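Side-chain contacts in mandelate racemase/muconate lactonizing enzyme (Polaromonas sp., PDB 2OG9), which probably catalyses a mandelate racemase-type isomerisation, starting as elsewhere in the enolase superfamily with removal of a proton next to a carboxylate: residues A84-G89 with D100-A105; A125-K130 with K140-Y145; P209-A214 with E331-H336. All coordinates share one frame; numbering follows the deposited sequence.

Contact 1. Residues A84-G89 with D100-A105; sequences APALIG and DKLCWA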
ATOM      1  N   ALA A  84      24.929  37.190   7.349  1.00 20.43           N
ATOM      2  CA  ALA A  84      26.368  37.016   7.535  1.00 22.11           C
ATOM      3  C   ALA A  84      26.854  37.198   8.976  1.00 21.85           C
ATOM      4  O   ALA A  84      27.641  36.392   9.468  1.00 21.10           O
ATOM      5  CB  ALA A  84      27.132  37.957   6.605  1.00 23.84           C
ATOM      6  N   PRO A  85      26.393  38.255   9.673  1.00 22.79           N
ATOM      7  CA  PRO A  85      26.831  38.476  11.059  1.00 24.46           C
ATOM      8  C   PRO A  85      26.637  37.277  11.984  1.00 24.97           C
ATOM      9  O   PRO A  85      27.344  37.134  12.981  1.00 24.52           O
ATOM     10  CB  PRO A  85      25.996  39.679  11.500  1.00 22.78           C
ATOM     11  CG  PRO A  85      25.813  40.446  10.216  1.00 24.06           C
ATOM     12  CD  PRO A  85      25.499  39.340   9.227  1.00 21.29           C
ATOM     13  N   ALA A  86      25.677  36.414  11.662  1.00 25.52           N
ATOM     14  CA  ALA A  86      25.410  35.244  12.496  1.00 24.05           C
ATOM     15  C   ALA A  86      26.563  34.246  12.503  1.00 24.83           C
ATOM     16  O   ALA A  86      26.608  33.351  13.346  1.00 23.72           O
ATOM     17  CB  ALA A  86      24.123  34.552  12.032  1.00 25.85           C
ATOM     18  N   LEU A  87      27.493  34.393  11.565  1.00 23.18           N
ATOM     19  CA  LEU A  87      28.631  33.481  11.488  1.00 22.06           C
ATOM     20  C   LEU A  87      29.801  33.903  12.372  1.00 21.75           C
ATOM     21  O   LEU A  87      30.601  33.070  12.783  1.00 19.36           O
ATOM     22  CB  LEU A  87      29.124  33.360  10.038  1.00 22.80           C
ATOM     23  CG  LEU A  87      28.297  32.529   9.055  1.00 21.70           C
ATOM     24  CD1 LEU A  87      28.891  32.648   7.651  1.00 23.51           C
ATOM     25  CD2 LEU A  87      28.285  31.066   9.505  1.00 23.81           C
ATOM     26  N   ILE A  88      29.906  35.193  12.663  1.00 22.87           N
ATOM     27  CA  ILE A  88      31.015  35.677  13.480  1.00 24.47           C
ATOM     28  C   ILE A  88      31.059  35.042  14.867  1.00 23.22           C
ATOM     29  O   ILE A  88      30.053  34.987  15.570  1.00 24.37           O
ATOM     30  CB  ILE A  88      30.965  37.209  13.641  1.00 25.79           C
ATOM     31  CG1 ILE A  88      30.953  37.880  12.263  1.00 25.62           C
ATOM     32  CG2 ILE A  88      32.163  37.680  14.459  1.00 26.53           C
ATOM     33  CD1 ILE A  88      32.156  37.542  11.386  1.00 25.97           C
ATOM     34  N   GLY A  89      32.236  34.557  15.248  1.00 23.30           N
ATOM     35  CA  GLY A  89      32.403  33.944  16.553  1.00 23.07           C
ATOM     36  C   GLY A  89      32.127  32.453  16.609  1.00 24.29           C
ATOM     37  O   GLY A  89      32.472  31.794  17.589  1.00 23.88           O
ATOM     38  N   ASP A 100      22.042  25.172   9.845  1.00 16.31           N
ATOM     39  CA  ASP A 100      20.775  25.263  10.582  1.00 19.02           C
ATOM     40  C   ASP A 100      20.603  26.613  11.278  1.00 18.58           C
ATOM     41  O   ASP A 100      19.508  27.177  11.285  1.00 17.59           O
ATOM     42  CB  ASP A 100      20.666  24.151  11.638  1.00 20.67           C
ATOM     43  CG  ASP A 100      20.509  22.766  11.028  1.00 24.56           C
ATOM     44  OD1 ASP A 100      20.195  22.664   9.821  1.00 24.38           O
ATOM     45  OD2 ASP A 100      20.684  21.773  11.766  1.00 23.72           O
ATOM     46  N   LYS A 101      21.676  27.131  11.873  1.00 18.64           N
ATOM     47  CA  LYS A 101      21.591  28.418  12.554  1.00 19.85           C
ATOM     48  C   LYS A 101      21.221  29.529  11.569  1.00 19.51           C
ATOM     49  O   LYS A 101      20.370  30.369  11.864  1.00 19.34           O
ATOM     50  CB  LYS A 101      22.924  28.767  13.241  1.00 21.01           C
ATOM     51  CG  LYS A 101      22.882  30.106  13.972  1.00 22.76           C
ATOM     52  CD  LYS A 101      24.252  30.542  14.496  1.00 24.41           C
ATOM     53  CE  LYS A 101      24.159  31.920  15.160  1.00 25.45           C
ATOM     54  NZ  LYS A 101      25.467  32.439  15.664  1.00 26.75           N
ATOM     55  N   LEU A 102      21.849  29.536  10.397  1.00 18.13           N
ATOM     56  CA  LEU A 102      21.549  30.566   9.407  1.00 19.76           C
ATOM     57  C   LEU A 102      20.141  30.404   8.851  1.00 20.06           C
ATOM     58  O   LEU A 102      19.472  31.391   8.524  1.00 19.18           O
ATOM     59  CB  LEU A 102      22.568  30.530   8.265  1.00 21.18           C
ATOM     60  CG  LEU A 102      23.989  30.980   8.624  1.00 24.52           C
ATOM     61  CD1 LEU A 102      24.831  31.040   7.360  1.00 23.39           C
ATOM     62  CD2 LEU A 102      23.957  32.341   9.298  1.00 24.31           C
ATOM     63  N   CYS A 103      19.688  29.159   8.744  1.00 20.59           N
ATOM     64  CA  CYS A 103      18.346  28.893   8.238  1.00 22.23           C
ATOM     65  C   CYS A 103      17.344  29.394   9.286  1.00 24.10           C
ATOM     66  O   CYS A 103      16.340  30.026   8.950  1.00 22.92           O
ATOM     67  CB  CYS A 103      18.166  27.392   7.993  1.00 25.21           C
ATOM     68  SG  CYS A 103      16.673  26.948   7.064  1.00 28.43           S
ATOM     69  N   TRP A 104      17.621  29.127  10.560  1.00 23.13           N
ATOM     70  CA  TRP A 104      16.727  29.590  11.616  1.00 26.22           C
ATOM     71  C   TRP A 104      16.728  31.117  11.676  1.00 25.76           C
ATOM     72  O   TRP A 104      15.703  31.732  11.960  1.00 26.17           O
ATOM     73  CB  TRP A 104      17.132  29.010  12.980  1.00 30.67           C
ATOM     74  CG  TRP A 104      16.656  27.595  13.201  1.00 36.24           C
ATOM     75  CD1 TRP A 104      17.423  26.461  13.232  1.00 38.73           C
ATOM     76  CD2 TRP A 104      15.303  27.170  13.419  1.00 38.31           C
ATOM     77  NE1 TRP A 104      16.631  25.358  13.459  1.00 39.56           N
ATOM     78  CE2 TRP A 104      15.328  25.763  13.579  1.00 40.67           C
ATOM     79  CE3 TRP A 104      14.074  27.839  13.499  1.00 39.12           C
ATOM     80  CZ2 TRP A 104      14.165  25.014  13.810  1.00 41.69           C
ATOM     81  CZ3 TRP A 104      12.917  27.093  13.729  1.00 40.05           C
ATOM     82  CH2 TRP A 104      12.974  25.694  13.884  1.00 40.52           C
ATOM     83  N   ALA A 105      17.876  31.729  11.397  1.00 23.91           N
ATOM     84  CA  ALA A 105      17.978  33.182  11.415  1.00 24.20           C
ATOM     85  C   ALA A 105      17.016  33.804  10.399  1.00 24.88           C
ATOM     86  O   ALA A 105      16.687  34.987  10.490  1.00 24.73           O
ATOM     87  CB  ALA A 105      19.411  33.612  11.116  1.00 23.93           C
TER
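Lys101 and Ala86 supply the polar half of this contact. The lysine is stretched straight out, with CG trans to the backbone N (chi1 180°) and every later torsion extended, and this length carries NZ from helix 95-104 to the turn that follows helix 73-83. There NZ donates to Ala86 O at 2.7 Å, lying in the carbonyl plane on a lone pair, with a C=O...N angle of 144°. The same ammonium forms a salt bridge with Glu90, so one charged group holds both a backbone oxygen and a carboxylate just beyond the turn.

The apolar half comes from Leu102, whose two methyls divide the work. CD2 presses on Ala86 CB at 3.5 Å, a close methyl-to-methyl approach. CD1 meets Leu87 at the fork of its side chain, 4.1 Å from Leu87 CD2 and equally far from its CG, the two leucines crossing at about a right angle. Phe122 on helix 114-133 touches both leucines, while Leu87 also reaches Ile15 of strand 15-26. This is helix-and-turn packing over the antiparallel sheet of the N-terminal capping domain characteristic of the enolase superfamily.

Contact 2. Residues A125-K130 with K140-Y145; sequences ALWDLK and KLLGSY
Trp127 reaches from helix 114-133 to Leu141 and Leu142 at the end of helix 138-142. At its CB the chain turns so that CG stands trans to the carbonyl carbon (chi1 -86°), and with chi2 at 99° the six-membered side of the indole is brought up to the two leucines. CE3 is the first ring atom to make contact, 3.9 Å from Leu141 CD2, a methyl that sits at the ring edge, near its plane. Next comes CZ3, which meets both leucines: Leu142 CD2 approaches it obliquely at 3.6 Å, and Leu141 CD2, from a direction about square to the first, lies 4.0 Å from it. CH2 meets the same Leu142 methyl at 4.0 Å. On the pyrrole side NE1 is hydrogen-bonded to Thr296 OG1, and Ile295 and Leu299 also touch the indole.

Those last partners belong to the C-terminal barrel domain, so the tryptophan sits where the helices of the N-terminal capping domain meet the barrel, an interface typical of enolase-superfamily enzymes. With an alanine here the CD2 methyls of Leu141 and Leu142 would probably lose the surface they pack on, and Thr296 OG1 would lose its indole N-H partner.

One turn further on, Lys130 lends its aliphatic part to the same hydrophobic patch: its CG lies 4.0 Å from Leu141 CD2, the two side chains crossing at about a right angle. A bend at chi3 (-69°) then leads the amine away from Leu141. There NZ is hydrogen-bonded to Ser93 O of its own chain and to the backbone oxygens of Lys140 and Leu141 of a neighbouring subunit.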
ATOM      1  N   ALA A 125      32.035  27.489   1.380  1.00 15.46           N
ATOM      2  CA  ALA A 125      33.250  28.094   1.900  1.00 14.71           C
ATOM      3  C   ALA A 125      33.722  27.347   3.154  1.00 14.38           C
ATOM      4  O   ALA A 125      34.917  27.108   3.326  1.00 15.04           O
ATOM      5  CB  ALA A 125      32.998  29.572   2.214  1.00 15.76           C
ATOM      6  N   LEU A 126      32.790  26.968   4.027  1.00 14.66           N
ATOM      7  CA  LEU A 126      33.158  26.249   5.248  1.00 15.12           C
ATOM      8  C   LEU A 126      33.764  24.887   4.912  1.00 15.43           C
ATOM      9  O   LEU A 126      34.725  24.448   5.554  1.00 13.65           O
ATOM     10  CB  LEU A 126      31.938  26.066   6.161  1.00 17.07           C
ATOM     11  CG  LEU A 126      31.433  27.331   6.867  1.00 16.99           C
ATOM     12  CD1 LEU A 126      30.147  27.043   7.629  1.00 17.88           C
ATOM     13  CD2 LEU A 126      32.511  27.828   7.819  1.00 18.19           C
ATOM     14  N   TRP A 127      33.204  24.212   3.914  1.00 15.45           N
ATOM     15  CA  TRP A 127      33.733  22.913   3.504  1.00 16.58           C
ATOM     16  C   TRP A 127      35.122  23.083   2.895  1.00 15.07           C
ATOM     17  O   TRP A 127      36.009  22.273   3.132  1.00 15.04           O
ATOM     18  CB  TRP A 127      32.806  22.242   2.487  1.00 17.20           C
ATOM     19  CG  TRP A 127      31.714  21.473   3.136  1.00 16.48           C
ATOM     20  CD1 TRP A 127      30.416  21.872   3.332  1.00 16.68           C
ATOM     21  CD2 TRP A 127      31.834  20.184   3.735  1.00 15.86           C
ATOM     22  NE1 TRP A 127      29.724  20.899   4.019  1.00 15.54           N
ATOM     23  CE2 TRP A 127      30.570  19.854   4.281  1.00 16.27           C
ATOM     24  CE3 TRP A 127      32.892  19.272   3.869  1.00 14.24           C
ATOM     25  CZ2 TRP A 127      30.334  18.648   4.951  1.00 17.90           C
ATOM     26  CZ3 TRP A 127      32.658  18.070   4.534  1.00 18.15           C
ATOM     27  CH2 TRP A 127      31.382  17.769   5.068  1.00 16.86           C
ATOM     28  N   ASP A 128      35.291  24.133   2.101  1.00 15.85           N
ATOM     29  CA  ASP A 128      36.571  24.445   1.463  1.00 16.98           C
ATOM     30  C   ASP A 128      37.614  24.655   2.559  1.00 16.56           C
ATOM     31  O   ASP A 128      38.723  24.121   2.501  1.00 18.14           O
ATOM     32  CB  ASP A 128      36.419  25.718   0.616  1.00 19.10           C
ATOM     33  CG  ASP A 128      37.726  26.162  -0.036  1.00 22.33           C
ATOM     34  OD1 ASP A 128      38.408  25.320  -0.651  1.00 21.19           O
ATOM     35  OD2 ASP A 128      38.061  27.363   0.054  1.00 21.73           O
ATOM     36  N   LEU A 129      37.228  25.414   3.577  1.00 15.64           N
ATOM     37  CA  LEU A 129      38.103  25.708   4.700  1.00 17.03           C
ATOM     38  C   LEU A 129      38.465  24.448   5.485  1.00 17.57           C
ATOM     39  O   LEU A 129      39.622  24.253   5.847  1.00 18.02           O
ATOM     40  CB  LEU A 129      37.430  26.747   5.612  1.00 18.71           C
ATOM     41  CG  LEU A 129      38.170  27.315   6.830  1.00 21.52           C
ATOM     42  CD1 LEU A 129      37.495  28.615   7.267  1.00 24.30           C
ATOM     43  CD2 LEU A 129      38.175  26.308   7.967  1.00 22.51           C
ATOM     44  N   LYS A 130      37.490  23.580   5.742  1.00 16.41           N
ATOM     45  CA  LYS A 130      37.781  22.360   6.491  1.00 16.09           C
ATOM     46  C   LYS A 130      38.721  21.453   5.706  1.00 15.87           C
ATOM     47  O   LYS A 130      39.633  20.858   6.275  1.00 17.91           O
ATOM     48  CB  LYS A 130      36.497  21.590   6.832  1.00 14.90           C
ATOM     49  CG  LYS A 130      36.759  20.287   7.590  1.00 15.34           C
ATOM     50  CD  LYS A 130      35.470  19.617   8.068  1.00 16.38           C
ATOM     51  CE  LYS A 130      34.800  20.426   9.180  1.00 18.45           C
ATOM     52  NZ  LYS A 130      33.674  19.664   9.803  1.00 16.30           N
ATOM     53  N   LYS A 140      39.031  14.309  -1.363  1.00 17.58           N
ATOM     54  CA  LYS A 140      39.718  13.440  -0.423  1.00 16.15           C
ATOM     55  C   LYS A 140      39.208  13.630   1.003  1.00 14.55           C
ATOM     56  O   LYS A 140      39.239  12.694   1.801  1.00 16.28           O
ATOM     57  CB  LYS A 140      41.233  13.672  -0.490  1.00 17.88           C
ATOM     58  CG  LYS A 140      41.869  13.172  -1.796  1.00 19.74           C
ATOM     59  CD  LYS A 140      41.807  11.643  -1.911  1.00 21.21           C
ATOM     60  CE  LYS A 140      42.343  11.162  -3.266  1.00 22.54           C
ATOM     61  NZ  LYS A 140      42.470   9.669  -3.351  1.00 23.47           N
ATOM     62  N   LEU A 141      38.739  14.829   1.333  1.00 14.47           N
ATOM     63  CA  LEU A 141      38.213  15.058   2.674  1.00 15.11           C
ATOM     64  C   LEU A 141      36.956  14.205   2.835  1.00 15.29           C
ATOM     65  O   LEU A 141      36.760  13.537   3.849  1.00 14.43           O
ATOM     66  CB  LEU A 141      37.857  16.531   2.881  1.00 16.91           C
ATOM     67  CG  LEU A 141      37.117  16.851   4.186  1.00 16.73           C
ATOM     68  CD1 LEU A 141      38.023  16.594   5.378  1.00 16.43           C
ATOM     69  CD2 LEU A 141      36.666  18.309   4.166  1.00 18.14           C
ATOM     70  N   LEU A 142      36.113  14.221   1.815  1.00 15.51           N
ATOM     71  CA  LEU A 142      34.879  13.444   1.836  1.00 16.57           C
ATOM     72  C   LEU A 142      35.181  11.963   1.669  1.00 18.19           C
ATOM     73  O   LEU A 142      34.464  11.114   2.197  1.00 20.75           O
ATOM     74  CB  LEU A 142      33.963  13.889   0.699  1.00 16.58           C
ATOM     75  CG  LEU A 142      33.438  15.323   0.726  1.00 18.11           C
ATOM     76  CD1 LEU A 142      32.628  15.573  -0.538  1.00 19.51           C
ATOM     77  CD2 LEU A 142      32.584  15.533   1.971  1.00 19.26           C
ATOM     78  N   GLY A 143      36.256  11.669   0.940  1.00 17.88           N
ATOM     79  CA  GLY A 143      36.638  10.296   0.664  1.00 18.86           C
ATOM     80  C   GLY A 143      36.185  10.028  -0.761  1.00 20.17           C
ATOM     81  O   GLY A 143      34.999  10.151  -1.056  1.00 20.96           O
ATOM     82  N   SER A 144      37.101   9.672  -1.654  1.00 19.54           N
ATOM     83  CA  SER A 144      36.704   9.440  -3.038  1.00 20.89           C
ATOM     84  C   SER A 144      36.716   7.980  -3.468  1.00 19.08           C
ATOM     85  O   SER A 144      37.293   7.125  -2.804  1.00 18.02           O
ATOM     86  CB  SER A 144      37.593  10.254  -3.986  1.00 23.21           C
ATOM     87  OG  SER A 144      38.917   9.763  -3.978  1.00 28.44           O
ATOM     88  N   TYR A 145      36.054   7.710  -4.589  1.00 19.43           N
ATOM     89  CA  TYR A 145      35.980   6.370  -5.155  1.00 19.85           C
ATOM     90  C   TYR A 145      36.745   6.324  -6.468  1.00 21.23           C
ATOM     91  O   TYR A 145      37.005   5.245  -7.013  1.00 19.42           O
ATOM     92  CB  TYR A 145      34.524   5.995  -5.422  1.00 20.40           C
ATOM     93  CG  TYR A 145      33.782   5.514  -4.205  1.00 20.27           C
ATOM     94  CD1 TYR A 145      33.812   4.173  -3.837  1.00 23.67           C
ATOM     95  CD2 TYR A 145      33.042   6.400  -3.418  1.00 23.35           C
ATOM     96  CE1 TYR A 145      33.119   3.718  -2.720  1.00 25.72           C
ATOM     97  CE2 TYR A 145      32.348   5.952  -2.296  1.00 26.60           C
ATOM     98  CZ  TYR A 145      32.392   4.609  -1.959  1.00 27.07           C
ATOM     99  OH  TYR A 145      31.692   4.150  -0.868  1.00 32.83           O
TER

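Contact 3. Residues P209-A214 with E331-H336; sequences PLMVDA and EPWVEH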
ATOM      1  N   PRO A 209      29.115   8.123 -26.520  1.00 29.69           N
ATOM      2  CA  PRO A 209      27.906   8.246 -25.698  1.00 26.98           C
ATOM      3  C   PRO A 209      27.123   9.504 -26.049  1.00 26.62           C
ATOM      4  O   PRO A 209      27.702  10.582 -26.202  1.00 25.05           O
ATOM      5  CB  PRO A 209      28.456   8.292 -24.273  1.00 27.72           C
ATOM      6  CG  PRO A 209      29.716   7.455 -24.374  1.00 27.69           C
ATOM      7  CD  PRO A 209      30.311   7.957 -25.674  1.00 27.90           C
ATOM      8  N   LEU A 210      25.804   9.362 -26.172  1.00 24.49           N
ATOM      9  CA  LEU A 210      24.938  10.489 -26.500  1.00 26.51           C
ATOM     10  C   LEU A 210      23.760  10.612 -25.542  1.00 25.60           C
ATOM     11  O   LEU A 210      23.156   9.610 -25.154  1.00 24.03           O
ATOM     12  CB  LEU A 210      24.379  10.345 -27.918  1.00 25.98           C
ATOM     13  CG  LEU A 210      25.322  10.348 -29.121  1.00 32.15           C
ATOM     14  CD1 LEU A 210      24.484  10.270 -30.391  1.00 31.51           C
ATOM     15  CD2 LEU A 210      26.183  11.608 -29.131  1.00 30.78           C
HETATM   16  N   MSE A 211      23.440  11.844 -25.164  1.00 23.65           N
HETATM   17  CA  MSE A 211      22.301  12.105 -24.288  1.00 26.05           C
HETATM   18  C   MSE A 211      21.538  13.301 -24.830  1.00 24.58           C
HETATM   19  O   MSE A 211      22.090  14.099 -25.575  1.00 23.62           O
HETATM   20  CB  MSE A 211      22.743  12.378 -22.836  1.00 25.75           C
HETATM   21  CG  MSE A 211      23.975  13.250 -22.656  1.00 27.36           C
HETATM   22 SE   MSE A 211      25.606  12.203 -22.660  1.00 34.57          SE
HETATM   23  CE  MSE A 211      25.918  12.005 -20.741  1.00 25.86           C
ATOM     24  N   VAL A 212      20.260  13.414 -24.480  1.00 25.78           N
ATOM     25  CA  VAL A 212      19.464  14.547 -24.934  1.00 24.03           C
ATOM     26  C   VAL A 212      18.830  15.256 -23.741  1.00 24.74           C
ATOM     27  O   VAL A 212      18.606  14.651 -22.686  1.00 22.95           O
ATOM     28  CB  VAL A 212      18.358  14.120 -25.937  1.00 23.90           C
ATOM     29  CG1 VAL A 212      18.986  13.447 -27.150  1.00 24.74           C
ATOM     30  CG2 VAL A 212      17.359  13.190 -25.266  1.00 22.04           C
ATOM     31  N   ASP A 213      18.554  16.544 -23.916  1.00 24.13           N
ATOM     32  CA  ASP A 213      17.961  17.377 -22.876  1.00 25.66           C
ATOM     33  C   ASP A 213      16.748  18.075 -23.489  1.00 28.39           C
ATOM     34  O   ASP A 213      16.900  18.886 -24.405  1.00 27.31           O
ATOM     35  CB  ASP A 213      18.992  18.416 -22.426  1.00 28.54           C
ATOM     36  CG  ASP A 213      18.571  19.169 -21.183  1.00 29.92           C
ATOM     37  OD1 ASP A 213      17.373  19.153 -20.828  1.00 31.19           O
ATOM     38  OD2 ASP A 213      19.456  19.795 -20.560  1.00 34.89           O
ATOM     39  N   ALA A 214      15.553  17.763 -22.991  1.00 28.98           N
ATOM     40  CA  ALA A 214      14.325  18.359 -23.522  1.00 31.52           C
ATOM     41  C   ALA A 214      13.916  19.634 -22.797  1.00 32.89           C
ATOM     42  O   ALA A 214      12.979  20.319 -23.211  1.00 33.67           O
ATOM     43  CB  ALA A 214      13.188  17.342 -23.473  1.00 30.69           C
ATOM     44  N   GLU A 331      29.616   5.037 -10.537  1.00 22.12           N
ATOM     45  CA  GLU A 331      30.146   5.905 -11.590  1.00 23.14           C
ATOM     46  C   GLU A 331      29.201   7.009 -12.050  1.00 22.09           C
ATOM     47  O   GLU A 331      28.204   6.748 -12.722  1.00 20.86           O
ATOM     48  CB  GLU A 331      30.565   5.068 -12.808  1.00 26.57           C
ATOM     49  CG  GLU A 331      31.877   4.312 -12.637  1.00 29.80           C
ATOM     50  CD  GLU A 331      33.083   5.239 -12.544  1.00 32.54           C
ATOM     51  OE1 GLU A 331      33.234   6.104 -13.432  1.00 30.33           O
ATOM     52  OE2 GLU A 331      33.882   5.097 -11.588  1.00 35.11           O
ATOM     53  N   PRO A 332      29.511   8.266 -11.698  1.00 20.15           N
ATOM     54  CA  PRO A 332      28.672   9.397 -12.095  1.00 19.64           C
ATOM     55  C   PRO A 332      29.123  10.019 -13.420  1.00 20.53           C
ATOM     56  O   PRO A 332      30.093   9.568 -14.040  1.00 18.51           O
ATOM     57  CB  PRO A 332      28.845  10.364 -10.932  1.00 21.82           C
ATOM     58  CG  PRO A 332      30.302  10.187 -10.603  1.00 24.31           C
ATOM     59  CD  PRO A 332      30.502   8.677 -10.681  1.00 21.92           C
ATOM     60  N   TRP A 333      28.387  11.038 -13.851  1.00 19.69           N
ATOM     61  CA  TRP A 333      28.707  11.796 -15.057  1.00 21.27           C
ATOM     62  C   TRP A 333      28.674  13.264 -14.640  1.00 21.28           C
ATOM     63  O   TRP A 333      27.809  13.665 -13.863  1.00 20.63           O
ATOM     64  CB  TRP A 333      27.657  11.603 -16.160  1.00 20.83           C
ATOM     65  CG  TRP A 333      27.757  10.340 -16.970  1.00 21.84           C
ATOM     66  CD1 TRP A 333      27.131   9.149 -16.720  1.00 23.27           C
ATOM     67  CD2 TRP A 333      28.459  10.171 -18.208  1.00 22.44           C
ATOM     68  NE1 TRP A 333      27.394   8.254 -17.732  1.00 21.59           N
ATOM     69  CE2 TRP A 333      28.205   8.854 -18.658  1.00 23.91           C
ATOM     70  CE3 TRP A 333      29.275  11.007 -18.985  1.00 22.15           C
ATOM     71  CZ2 TRP A 333      28.740   8.352 -19.854  1.00 24.09           C
ATOM     72  CZ3 TRP A 333      29.807  10.508 -20.175  1.00 23.72           C
ATOM     73  CH2 TRP A 333      29.534   9.191 -20.597  1.00 23.61           C
ATOM     74  N   VAL A 334      29.614  14.059 -15.140  1.00 20.52           N
ATOM     75  CA  VAL A 334      29.652  15.488 -14.844  1.00 20.57           C
ATOM     76  C   VAL A 334      29.804  16.233 -16.162  1.00 22.80           C
ATOM     77  O   VAL A 334      30.576  15.808 -17.032  1.00 19.60           O
ATOM     78  CB  VAL A 334      30.843  15.853 -13.917  1.00 22.01           C
ATOM     79  CG1 VAL A 334      30.954  17.366 -13.800  1.00 20.48           C
ATOM     80  CG2 VAL A 334      30.641  15.242 -12.537  1.00 21.21           C
ATOM     81  N   GLU A 335      29.074  17.333 -16.323  1.00 22.75           N
ATOM     82  CA  GLU A 335      29.148  18.123 -17.551  1.00 25.77           C
ATOM     83  C   GLU A 335      30.339  19.064 -17.544  1.00 27.22           C
ATOM     84  O   GLU A 335      30.565  19.785 -16.560  1.00 24.10           O
ATOM     85  CB  GLU A 335      27.850  18.938 -17.743  1.00 29.78           C
ATOM     86  CG  GLU A 335      27.925  19.898 -18.920  1.00 35.48           C
ATOM     87  CD  GLU A 335      26.618  20.604 -19.176  1.00 38.77           C
ATOM     88  OE1 GLU A 335      25.969  21.008 -18.188  1.00 40.56           O
ATOM     89  OE2 GLU A 335      26.244  20.768 -20.355  1.00 41.22           O
ATOM     90  N   HIS A 336      31.119  19.010 -18.618  1.00 29.58           N
ATOM     91  CA  HIS A 336      32.257  19.891 -18.752  1.00 33.41           C
ATOM     92  C   HIS A 336      31.845  21.112 -19.525  1.00 35.63           C
ATOM     93  O   HIS A 336      31.730  21.071 -20.758  1.00 36.37           O
ATOM     94  CB  HIS A 336      33.428  19.250 -19.517  1.00 36.30           C
ATOM     95  CG  HIS A 336      34.529  20.212 -19.833  1.00 38.80           C
ATOM     96  ND1 HIS A 336      34.413  21.191 -20.797  1.00 40.65           N
ATOM     97  CD2 HIS A 336      35.772  20.336 -19.314  1.00 40.70           C
ATOM     98  CE1 HIS A 336      35.544  21.869 -20.863  1.00 40.99           C
ATOM     99  NE2 HIS A 336      36.385  21.369 -19.975  1.00 39.41           N
TER
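The backbone of Met211, a selenomethionine in this crystal, is gripped by hydrogen bonds to both Ile181 and Leu183 of the adjacent strand 181-184, which fixes the strand that faces Trp333. Strand 210-213 belongs to the parallel sheet of the TIM barrel, and strand 333-335 comes from further round the same barrel. The two strands do not pair, since even their nearest CA atoms, those of Met211 and Trp333, are 11.2 Å apart; the side chains bridge the barrel interior between them.

Met211 CG takes the crowded position between the backbone N and the carbonyl carbon (chi1 41°), and further bends at chi2 and chi3 swing the terminal methyl over the indole. CE lies 4.1 Å from the centroid of the six-membered ring of Trp333 and 17° off its normal, a CH-pi contact over the face, with Trp333 CE3 its nearest ring atom. SE stands farther back above the same ring, 5.3 Å from the centroid, so the whole is a Met-aromatic contact led by the methyl. Trp237 also meets the Trp333 ring edge-to-face and touches Met211, which adds a second aromatic to this buried cluster.

Just before the strand, Pro209 comes obliquely to the far end of the indole, the two side chains crossing at about a right angle. Its CB is 3.9 Å from Trp333 CH2, with CG of the same proline slightly farther from that atom.

Overall arrangement
Contacts 1 and 2 both belong to the capping domain and share helix 114-133 as a neighbour or a partner, yet their centres are 21 Å apart and they do not touch. Contact 1 is the more peripheral, its centre about 24 Å from that of the chain, and the only one with a hydrogen bond between its segments. Contact 2 is partly buried too, but purely apolar across its segments, its polar ends finding partners in the barrel, in Ser93 of the same domain and in a neighbouring subunit. Contact 3 is the buried one, about 12 Å from the chain centre, joining barrel strands through methyl and aromatic groups, with no other subunit touching it.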